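Bse634I restriction endonuclease (Geobacillus stearothermophilus, PDB 1KNV) is a type II restriction endonuclease of the PDDEXK clan that probably cleaves double-stranded DNA at a specific recognition sequence in a metal-dependent manner. Local coordinates at residues A29-Y34 against E170-A175; T77-M82 against F275-F280. All blocks are in the same frame, centred on the assembly; numbering follows the deposited sequence.

Helix 68-93 ties the two contacts together. Segment 77-82 of contact 2 lies on it, and the same helix also packs against both segments of contact 1. Leu-30 CG lies 3.5 Å from Trp-78 CD1. Val-81 meets both sides of contact 1: its CG1 is 3.5 Å from Leu-30 CD1 and 4.2 Å from Ile-172 CG2. The centres of contact 1 and contact 2 are about 15 Å apart. Along the chain their segments alternate. Contact 2 is the one near the metal site. The side chain of Phe-79 lies about 4 Å from that of Leu-197 and about 7 Å from that of Asp-146. Both are calcium-binding positions, though no calcium is bound to this chain. Contact 1 lies away from that site.

Contact 1 (A29-Y34 against E170-A175); sequences ALIELY and ENIDVA
Leu-30 and Ile-172 meet through methyl groups, with no hydrogen bond between the two segments. CD1 of Ile-172 does all the touching on its side. It lies 4.0 Å from Leu-30 CD1 and 4.2 Å from Leu-30 CB, so it crosses the leucine at an angle, touching CB as well as the CD1 methyl. A looser apolar contact follows one residue on, where Ile-31 CG1 stands 4.3 Å from the same Ile-172 CD1. Ile-172 reaches this far because its CG1 is anti to the carbonyl carbon (chi1 -73°) and CD1 extends the chain straight outward (chi2 -179°). The arrangement is a sparse helix-helix contact, made through one isoleucine methyl, in this Cfr10I/Bse634I-family enzyme. It joins helix 26-33 to helix 169-176 with the backbones well apart: the nearest CA atoms, of Ile-31 and Ile-172, are 9.0 Å from each other. Leu-30 is also covered by Leu-50 of helix 43-60. Asn-171 anchors its helix to the loop before it: OD1 accepts from Thr-168 N, and ND2 donates to Lys-166 O. The backbone of Tyr-34 is hydrogen-bonded to that of Leu-167 in the same loop, and Tyr-34 OH is hydrogen-bonded to Asn-46 OD1 of helix 43-60.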
loop_
_atom_site.group_PDB
_atom_site.type_symbol
_atom_site.label_atom_id
_atom_site.label_comp_id
_atom_site.label_asym_id
_atom_site.label_seq_id
_atom_site.Cartn_x
_atom_site.Cartn_y
_atom_site.Cartn_z
ATOM N N ALA B 29 20.234 12.889 47.173
ATOM C CA ALA B 29 20.136 14.336 47.087
ATOM C C ALA B 29 18.662 14.708 47.048
ATOM O O ALA B 29 18.232 15.639 47.732
ATOM C CB ALA B 29 20.835 14.843 45.831
ATOM N N LEU B 30 17.892 13.966 46.252
ATOM C CA LEU B 30 16.458 14.217 46.105
ATOM C C LEU B 30 15.696 14.042 47.406
ATOM O O LEU B 30 14.913 14.906 47.801
ATOM C CB LEU B 30 15.861 13.287 45.049
ATOM C CG LEU B 30 16.165 13.635 43.596
ATOM C CD1 LEU B 30 15.700 12.518 42.707
ATOM C CD2 LEU B 30 15.476 14.924 43.222
ATOM N N ILE B 31 15.922 12.915 48.063
ATOM C CA ILE B 31 15.250 12.618 49.317
ATOM C C ILE B 31 15.585 13.655 50.385
ATOM O O ILE B 31 14.696 14.174 51.061
ATOM C CB ILE B 31 15.642 11.220 49.815
ATOM C CG1 ILE B 31 15.310 10.189 48.738
ATOM C CG2 ILE B 31 14.902 10.899 51.099
ATOM C CD1 ILE B 31 15.709 8.801 49.105
ATOM N N GLU B 32 16.875 13.951 50.520
ATOM C CA GLU B 32 17.356 14.922 51.491
ATOM C C GLU B 32 16.738 16.294 51.283
ATOM O O GLU B 32 16.513 17.019 52.248
ATOM C CB GLU B 32 18.892 15.028 51.425
ATOM C CG GLU B 32 19.617 13.955 52.242
ATOM C CD GLU B 32 21.110 13.928 51.962
ATOM O OE1 GLU B 32 21.669 15.005 51.656
ATOM O OE2 GLU B 32 21.711 12.836 52.057
ATOM N N LEU B 33 16.458 16.654 50.038
ATOM C CA LEU B 33 15.890 17.971 49.781
ATOM C C LEU B 33 14.376 17.945 49.573
ATOM O O LEU B 33 13.752 18.994 49.432
ATOM C CB LEU B 33 16.556 18.622 48.580
ATOM C CG LEU B 33 18.031 18.942 48.679
ATOM C CD1 LEU B 33 18.502 19.637 47.413
ATOM C CD2 LEU B 33 18.211 19.817 49.881
ATOM N N TYR B 34 13.775 16.758 49.586
ATOM C CA TYR B 34 12.327 16.662 49.422
ATOM C C TYR B 34 11.647 15.723 50.416
ATOM O O TYR B 34 10.849 14.865 50.047
ATOM C CB TYR B 34 11.971 16.271 47.988
ATOM C CG TYR B 34 12.476 17.272 46.968
ATOM C CD1 TYR B 34 13.699 17.095 46.335
ATOM C CD2 TYR B 34 11.747 18.412 46.671
ATOM C CE1 TYR B 34 14.187 18.035 45.431
ATOM C CE2 TYR B 34 12.228 19.357 45.775
ATOM C CZ TYR B 34 13.447 19.155 45.165
ATOM O OH TYR B 34 13.937 20.088 44.280
ATOM N N GLU B 170 11.892 4.580 48.117
ATOM C CA GLU B 170 10.835 3.698 47.667
ATOM C C GLU B 170 9.910 4.241 46.568
ATOM O O GLU B 170 9.722 3.579 45.546
ATOM C CB GLU B 170 10.005 3.231 48.858
ATOM C CG GLU B 170 9.077 2.068 48.539
ATOM C CD GLU B 170 8.233 1.652 49.738
ATOM O OE1 GLU B 170 8.601 2.012 50.880
ATOM O OE2 GLU B 170 7.209 0.956 49.548
ATOM N N ASN B 171 9.327 5.423 46.744
ATOM C CA ASN B 171 8.441 5.893 45.693
ATOM C C ASN B 171 9.201 6.328 44.438
ATOM O O ASN B 171 8.638 6.347 43.342
ATOM C CB ASN B 171 7.468 6.983 46.197
ATOM C CG ASN B 171 8.158 8.218 46.700
ATOM O OD1 ASN B 171 9.335 8.431 46.446
ATOM N ND2 ASN B 171 7.411 9.062 47.412
ATOM N N ILE B 172 10.484 6.646 44.586
ATOM C CA ILE B 172 11.295 7.012 43.431
ATOM C C ILE B 172 11.573 5.741 42.623
ATOM O O ILE B 172 11.445 5.727 41.404
ATOM C CB ILE B 172 12.636 7.627 43.844
ATOM C CG1 ILE B 172 12.416 9.033 44.382
ATOM C CG2 ILE B 172 13.577 7.684 42.653
ATOM C CD1 ILE B 172 13.696 9.727 44.780
ATOM N N ASP B 173 11.950 4.673 43.317
ATOM C CA ASP B 173 12.231 3.399 42.666
ATOM C C ASP B 173 10.974 2.887 41.942
ATOM O O ASP B 173 11.048 2.375 40.826
ATOM C CB ASP B 173 12.705 2.375 43.713
ATOM C CG ASP B 173 12.907 0.979 43.128
ATOM O OD1 ASP B 173 13.800 0.815 42.270
ATOM O OD2 ASP B 173 12.169 0.043 43.521
ATOM N N VAL B 174 9.819 3.034 42.577
ATOM C CA VAL B 174 8.574 2.583 41.975
ATOM C C VAL B 174 8.249 3.371 40.704
ATOM O O VAL B 174 7.755 2.812 39.720
ATOM C CB VAL B 174 7.407 2.716 42.973
ATOM C CG1 VAL B 174 6.077 2.573 42.261
ATOM C CG2 VAL B 174 7.526 1.646 44.029
ATOM N N ALA B 175 8.529 4.670 40.726
ATOM C CA ALA B 175 8.254 5.525 39.577
ATOM C C ALA B 175 9.196 5.234 38.407
ATOM O O ALA B 175 8.833 5.422 37.248
ATOM C CB ALA B 175 8.366 6.994 39.984
#

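Contact 2 (T77-M82 against F275-F280); sequences TWFEVM and FSLTSF
Met-82 lies against the edge of the Phe-280 ring. This is a Met-aromatic contact. It joins helix 68-93 to the end of strand 273-276, an outermost strand of the mixed sheet within this chain, and the loop after it. SD of Met-82 is 3.8 Å from Phe-280 CZ. It is 5.0 Å from the centroid of the Phe-280 ring, 77° off the ring normal. The sulfur is therefore near the ring plane and not above a face. CB and CG of Met-82 add to the contact, with CB 3.8 Å from Phe-280 CE2. CG of Met-82 is anti to the carbonyl carbon (chi1 -72°), and the chain beyond is extended, which carries SD along to CZ. A leucine in place of Phe-280 would probably leave the Met-82 sulfur without its aromatic partner and open a gap beside Met-82 CB, where Phe-280 CE2 had packed. One helical turn earlier, Phe-79 meets Leu-277 more loosely: Leu-277 CD1 comes to the edge of the ring, near its plane, 4.5 Å from Phe-79 CZ. Further out, Leu-50 of helix 43-60 packs on Met-82, while Asn-46 and Pro-39 touch Phe-280. Backbone hydrogen bonds tie Phe-280 to Gly-41 and Leu-277 to Ser-240. Asp-282 OD2 accepts from both Thr-278 N and Ser-279 N.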
loop_
_atom_site.group_PDB
_atom_site.type_symbol
_atom_site.label_atom_id
_atom_site.label_comp_id
_atom_site.label_asym_id
_atom_site.label_seq_id
_atom_site.Cartn_x
_atom_site.Cartn_y
_atom_site.Cartn_z
ATOM N N THR B 77 19.572 12.614 35.559
ATOM C CA THR B 77 18.927 11.627 36.415
ATOM C C THR B 77 17.861 12.290 37.275
ATOM O O THR B 77 16.806 11.704 37.532
ATOM C CB THR B 77 19.934 10.958 37.322
ATOM O OG1 THR B 77 20.880 10.242 36.522
ATOM C CG2 THR B 77 19.235 10.001 38.274
ATOM N N TRP B 78 18.137 13.512 37.726
ATOM C CA TRP B 78 17.177 14.249 38.535
ATOM C C TRP B 78 15.980 14.633 37.668
ATOM O O TRP B 78 14.829 14.503 38.088
ATOM C CB TRP B 78 17.806 15.519 39.130
ATOM C CG TRP B 78 18.751 15.265 40.270
ATOM C CD1 TRP B 78 18.677 14.254 41.193
ATOM C CD2 TRP B 78 19.885 16.055 40.631
ATOM N NE1 TRP B 78 19.697 14.370 42.103
ATOM C CE2 TRP B 78 20.453 15.468 41.783
ATOM C CE3 TRP B 78 20.478 17.205 40.093
ATOM C CZ2 TRP B 78 21.585 15.993 42.404
ATOM C CZ3 TRP B 78 21.604 17.726 40.709
ATOM C CH2 TRP B 78 22.147 17.120 41.854
ATOM N N PHE B 79 16.250 15.102 36.455
ATOM C CA PHE B 79 15.180 15.493 35.552
ATOM C C PHE B 79 14.263 14.311 35.263
ATOM O O PHE B 79 13.045 14.462 35.201
ATOM C CB PHE B 79 15.758 16.011 34.246
ATOM C CG PHE B 79 14.720 16.451 33.277
ATOM C CD1 PHE B 79 13.935 17.565 33.548
ATOM C CD2 PHE B 79 14.514 15.751 32.093
ATOM C CE1 PHE B 79 12.958 17.985 32.653
ATOM C CE2 PHE B 79 13.542 16.155 31.188
ATOM C CZ PHE B 79 12.760 17.279 31.470
ATOM N N GLU B 80 14.865 13.140 35.077
ATOM C CA GLU B 80 14.132 11.911 34.805
ATOM C C GLU B 80 13.207 11.594 35.969
ATOM O O GLU B 80 12.058 11.182 35.770
ATOM C CB GLU B 80 15.112 10.748 34.592
ATOM C CG GLU B 80 15.706 10.661 33.182
ATOM C CD GLU B 80 17.011 9.867 33.125
ATOM O OE1 GLU B 80 17.118 8.844 33.829
ATOM O OE2 GLU B 80 17.928 10.255 32.367
ATOM N N VAL B 81 13.709 11.782 37.188
ATOM C CA VAL B 81 12.904 11.521 38.377
ATOM C C VAL B 81 11.765 12.534 38.455
ATOM O O VAL B 81 10.631 12.180 38.779
ATOM C CB VAL B 81 13.746 11.601 39.673
ATOM C CG1 VAL B 81 12.845 11.456 40.891
ATOM C CG2 VAL B 81 14.795 10.506 39.673
ATOM N N MET B 82 12.066 13.793 38.138
ATOM C CA MET B 82 11.057 14.854 38.172
ATOM C C MET B 82 9.908 14.584 37.206
ATOM O O MET B 82 8.732 14.719 37.565
ATOM C CB MET B 82 11.708 16.200 37.854
ATOM C CG MET B 82 12.588 16.693 38.983
ATOM S SD MET B 82 13.475 18.198 38.609
ATOM C CE MET B 82 14.408 18.389 40.150
ATOM N N PHE B 275 6.837 20.430 22.741
ATOM C CA PHE B 275 6.500 21.145 23.964
ATOM C C PHE B 275 7.729 21.793 24.573
ATOM O O PHE B 275 8.864 21.399 24.290
ATOM C CB PHE B 275 5.876 20.176 24.974
ATOM C CG PHE B 275 4.583 19.562 24.503
ATOM C CD1 PHE B 275 3.387 20.274 24.585
ATOM C CD2 PHE B 275 4.560 18.278 23.958
ATOM C CE1 PHE B 275 2.192 19.716 24.135
ATOM C CE2 PHE B 275 3.376 17.714 23.505
ATOM C CZ PHE B 275 2.188 18.432 23.595
ATOM N N SER B 276 7.491 22.805 25.397
ATOM C CA SER B 276 8.557 23.512 26.082
ATOM C C SER B 276 8.270 23.334 27.567
ATOM O O SER B 276 7.223 23.749 28.057
ATOM C CB SER B 276 8.533 24.988 25.707
ATOM O OG SER B 276 9.617 25.675 26.299
ATOM N N LEU B 277 9.183 22.694 28.279
ATOM C CA LEU B 277 8.974 22.466 29.697
ATOM C C LEU B 277 9.845 23.380 30.551
ATOM O O LEU B 277 11.052 23.175 30.661
ATOM C CB LEU B 277 9.258 21.000 30.033
ATOM C CG LEU B 277 8.428 19.974 29.260
ATOM C CD1 LEU B 277 8.963 18.586 29.534
ATOM C CD2 LEU B 277 6.970 20.075 29.664
ATOM N N THR B 278 9.231 24.394 31.154
ATOM C CA THR B 278 9.972 25.326 31.997
ATOM C C THR B 278 9.605 25.081 33.444
ATOM O O THR B 278 10.466 24.978 34.312
ATOM C CB THR B 278 9.647 26.795 31.647
ATOM O OG1 THR B 278 9.927 27.038 30.263
ATOM C CG2 THR B 278 10.494 27.737 32.488
ATOM N N SER B 279 8.307 24.965 33.686
ATOM C CA SER B 279 7.787 24.738 35.022
ATOM C C SER B 279 7.181 23.365 35.071
ATOM O O SER B 279 6.954 22.747 34.038
ATOM C CB SER B 279 6.695 25.759 35.346
ATOM O OG SER B 279 5.568 25.591 34.496
ATOM N N PHE B 280 6.910 22.889 36.274
ATOM C CA PHE B 280 6.288 21.591 36.419
ATOM C C PHE B 280 4.878 21.630 35.878
ATOM O O PHE B 280 4.330 20.612 35.469
ATOM C CB PHE B 280 6.292 21.171 37.876
ATOM C CG PHE B 280 7.634 20.780 38.348
ATOM C CD1 PHE B 280 8.574 21.750 38.658
ATOM C CD2 PHE B 280 8.006 19.444 38.373
ATOM C CE1 PHE B 280 9.876 21.400 38.982
ATOM C CE2 PHE B 280 9.294 19.074 38.692
ATOM C CZ PHE B 280 10.239 20.056 38.999
#